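Non-structural protein 2 (PDB 7LDK) antagonizes the host type I interferon response, interacting with the host sensor RIGI and probably acting with NS1 to repress activation of IRF3. Local coordinates at residues G90-I96 / G108-K113. Numbering follows the deposited sequence.
Sequences GTFPMPI and GIKPTK
The open end of a beta hairpin, built from strands 94-100 and 103-110, is joined here mainly through backbone atoms. Met-94 and Lys-110 form an antiparallel hydrogen-bonded pair: Met-94 N donates to Lys-110 O at 3.0 Å, and Lys-110 N returns a bond of 2.9 Å to Met-94 O, with the donor in the carbonyl plane. Both carbonyls take a second, softer contact, Lys-110 O from CA of Pro-93 and Met-94 O from CA of Ile-109. Further along, Ile-96 N gives an almost straight bond (176°) to Gly-108 O, although it approaches from above the carbonyl plane. Chi1 of Ile-96 (-52°) sets CG1 beside the backbone N, and chi2 then turns CD1 to within 4.2 Å of CG of Lys-110, on the face shared with Met-94. The lysine chain then bends away, and its NZ bonds to the carbonyl of Thr-115.

Beyond the strands, the two segments stay together as loops. Pro-93 turns CB to the carbonyl oxygens of Lys-110 and Pro-111, 3.7 Å from Lys-110 O, and also touches helices 24-35 and 55-89. Thr-112 sets CG2 3.7 Å from Thr-91 O, while its hydroxyl bonds to His-114 N. A weak bond from Lys-113 N to Gly-90 O, just after helix 55-89, links the two loops beyond the open end of an antiparallel beta hairpin that follows the long helix.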
loop_
_atom_site.group_PDB
_atom_site.type_symbol
_atom_site.label_atom_id
_atom_site.label_comp_id
_atom_site.label_asym_id
_atom_site.label_seq_id
_atom_site.Cartn_x
_atom_site.Cartn_y
_atom_site.Cartn_z
ATOM N N GLY A 90 -6.567 -7.289 -8.947
ATOM C CA GLY A 90 -5.231 -6.809 -8.536
ATOM C C GLY A 90 -5.186 -5.316 -8.224
ATOM O O GLY A 90 -4.165 -4.631 -8.559
ATOM N N THR A 91 -6.203 -4.818 -7.532
ATOM C CA THR A 91 -6.463 -3.380 -7.240
ATOM C C THR A 91 -5.762 -2.905 -5.943
ATOM O O THR A 91 -5.854 -1.688 -5.611
ATOM C CB THR A 91 -7.982 -3.228 -7.119
ATOM O OG1 THR A 91 -8.300 -1.848 -7.246
ATOM C CG2 THR A 91 -8.495 -3.790 -5.809
ATOM N N PHE A 92 -5.138 -3.814 -5.177
ATOM C CA PHE A 92 -4.386 -3.426 -3.953
ATOM C C PHE A 92 -3.005 -2.903 -4.356
ATOM O O PHE A 92 -2.372 -3.412 -5.285
ATOM C CB PHE A 92 -4.355 -4.564 -2.926
ATOM C CG PHE A 92 -5.617 -4.690 -2.104
ATOM C CD1 PHE A 92 -6.723 -3.866 -2.322
ATOM C CD2 PHE A 92 -5.707 -5.654 -1.109
ATOM C CE1 PHE A 92 -7.886 -4.018 -1.580
ATOM C CE2 PHE A 92 -6.874 -5.800 -0.366
ATOM C CZ PHE A 92 -7.961 -4.985 -0.604
ATOM N N PRO A 93 -2.512 -1.854 -3.666
ATOM C CA PRO A 93 -1.224 -1.252 -3.974
ATOM C C PRO A 93 -0.062 -2.203 -3.688
ATOM O O PRO A 93 -0.185 -3.048 -2.824
ATOM C CB PRO A 93 -1.165 -0.052 -3.019
ATOM C CG PRO A 93 -1.962 -0.515 -1.843
ATOM C CD PRO A 93 -3.128 -1.226 -2.490
ATOM N N MET A 94 1.010 -2.036 -4.453
ATOM C CA MET A 94 2.316 -2.720 -4.286
ATOM C C MET A 94 3.372 -1.665 -3.977
ATOM O O MET A 94 3.402 -0.594 -4.580
ATOM C CB MET A 94 2.743 -3.435 -5.570
ATOM C CG MET A 94 1.894 -4.597 -5.983
ATOM S SD MET A 94 2.045 -4.755 -7.794
ATOM C CE MET A 94 0.322 -5.032 -8.233
ATOM N N PRO A 95 4.308 -1.953 -3.055
ATOM C CA PRO A 95 5.370 -1.014 -2.734
ATOM C C PRO A 95 6.534 -1.102 -3.729
ATOM O O PRO A 95 6.817 -2.143 -4.204
ATOM C CB PRO A 95 5.767 -1.522 -1.348
ATOM C CG PRO A 95 5.668 -3.024 -1.463
ATOM C CD PRO A 95 4.444 -3.223 -2.326
ATOM N N ILE A 96 7.164 0.020 -4.018
ATOM C CA ILE A 96 8.449 0.110 -4.765
ATOM C C ILE A 96 9.555 0.318 -3.734
ATOM O O ILE A 96 9.511 1.372 -3.095
ATOM C CB ILE A 96 8.429 1.284 -5.750
ATOM C CG1 ILE A 96 7.198 1.268 -6.655
ATOM C CG2 ILE A 96 9.724 1.295 -6.531
ATOM C CD1 ILE A 96 6.988 -0.055 -7.356
ATOM N N GLY A 108 7.759 4.658 -2.961
ATOM C CA GLY A 108 6.419 4.898 -3.516
ATOM C C GLY A 108 5.639 3.600 -3.674
ATOM O O GLY A 108 6.069 2.543 -3.131
ATOM N N ILE A 109 4.525 3.692 -4.406
ATOM C CA ILE A 109 3.560 2.579 -4.618
ATOM C C ILE A 109 3.105 2.569 -6.073
ATOM O O ILE A 109 3.028 3.656 -6.646
ATOM C CB ILE A 109 2.363 2.729 -3.662
ATOM C CG1 ILE A 109 1.590 4.026 -3.917
ATOM C CG2 ILE A 109 2.823 2.646 -2.219
ATOM C CD1 ILE A 109 0.501 4.282 -2.921
ATOM N N LYS A 110 2.838 1.384 -6.613
ATOM C CA LYS A 110 1.884 1.163 -7.726
ATOM C C LYS A 110 0.492 1.026 -7.116
ATOM O O LYS A 110 0.209 0.007 -6.498
ATOM C CB LYS A 110 2.185 -0.141 -8.456
ATOM C CG LYS A 110 3.318 -0.090 -9.429
ATOM C CD LYS A 110 3.264 -1.242 -10.360
ATOM C CE LYS A 110 2.103 -1.179 -11.328
ATOM N NZ LYS A 110 2.294 -0.098 -12.315
ATOM N N PRO A 111 -0.418 2.015 -7.240
ATOM C CA PRO A 111 -1.722 1.950 -6.564
ATOM C C PRO A 111 -2.584 0.740 -6.963
ATOM O O PRO A 111 -3.283 0.237 -6.094
ATOM C CB PRO A 111 -2.418 3.259 -6.977
ATOM C CG PRO A 111 -1.282 4.178 -7.413
ATOM C CD PRO A 111 -0.248 3.253 -8.016
ATOM N N THR A 112 -2.499 0.311 -8.229
ATOM C CA THR A 112 -3.149 -0.909 -8.796
ATOM C C THR A 112 -2.235 -1.528 -9.855
ATOM O O THR A 112 -1.167 -0.982 -10.078
ATOM C CB THR A 112 -4.522 -0.602 -9.422
ATOM O OG1 THR A 112 -4.335 -0.132 -10.759
ATOM C CG2 THR A 112 -5.324 0.410 -8.636
ATOM N N LYS A 113 -2.673 -2.624 -10.479
ATOM C CA LYS A 113 -1.991 -3.323 -11.602
ATOM C C LYS A 113 -1.754 -2.357 -12.771
ATOM O O LYS A 113 -0.667 -2.390 -13.346
ATOM C CB LYS A 113 -2.872 -4.455 -12.140
ATOM C CG LYS A 113 -2.513 -5.883 -11.766
ATOM C CD LYS A 113 -3.314 -6.852 -12.649
ATOM C CE LYS A 113 -2.691 -8.225 -12.811
ATOM N NZ LYS A 113 -2.174 -8.735 -11.516
#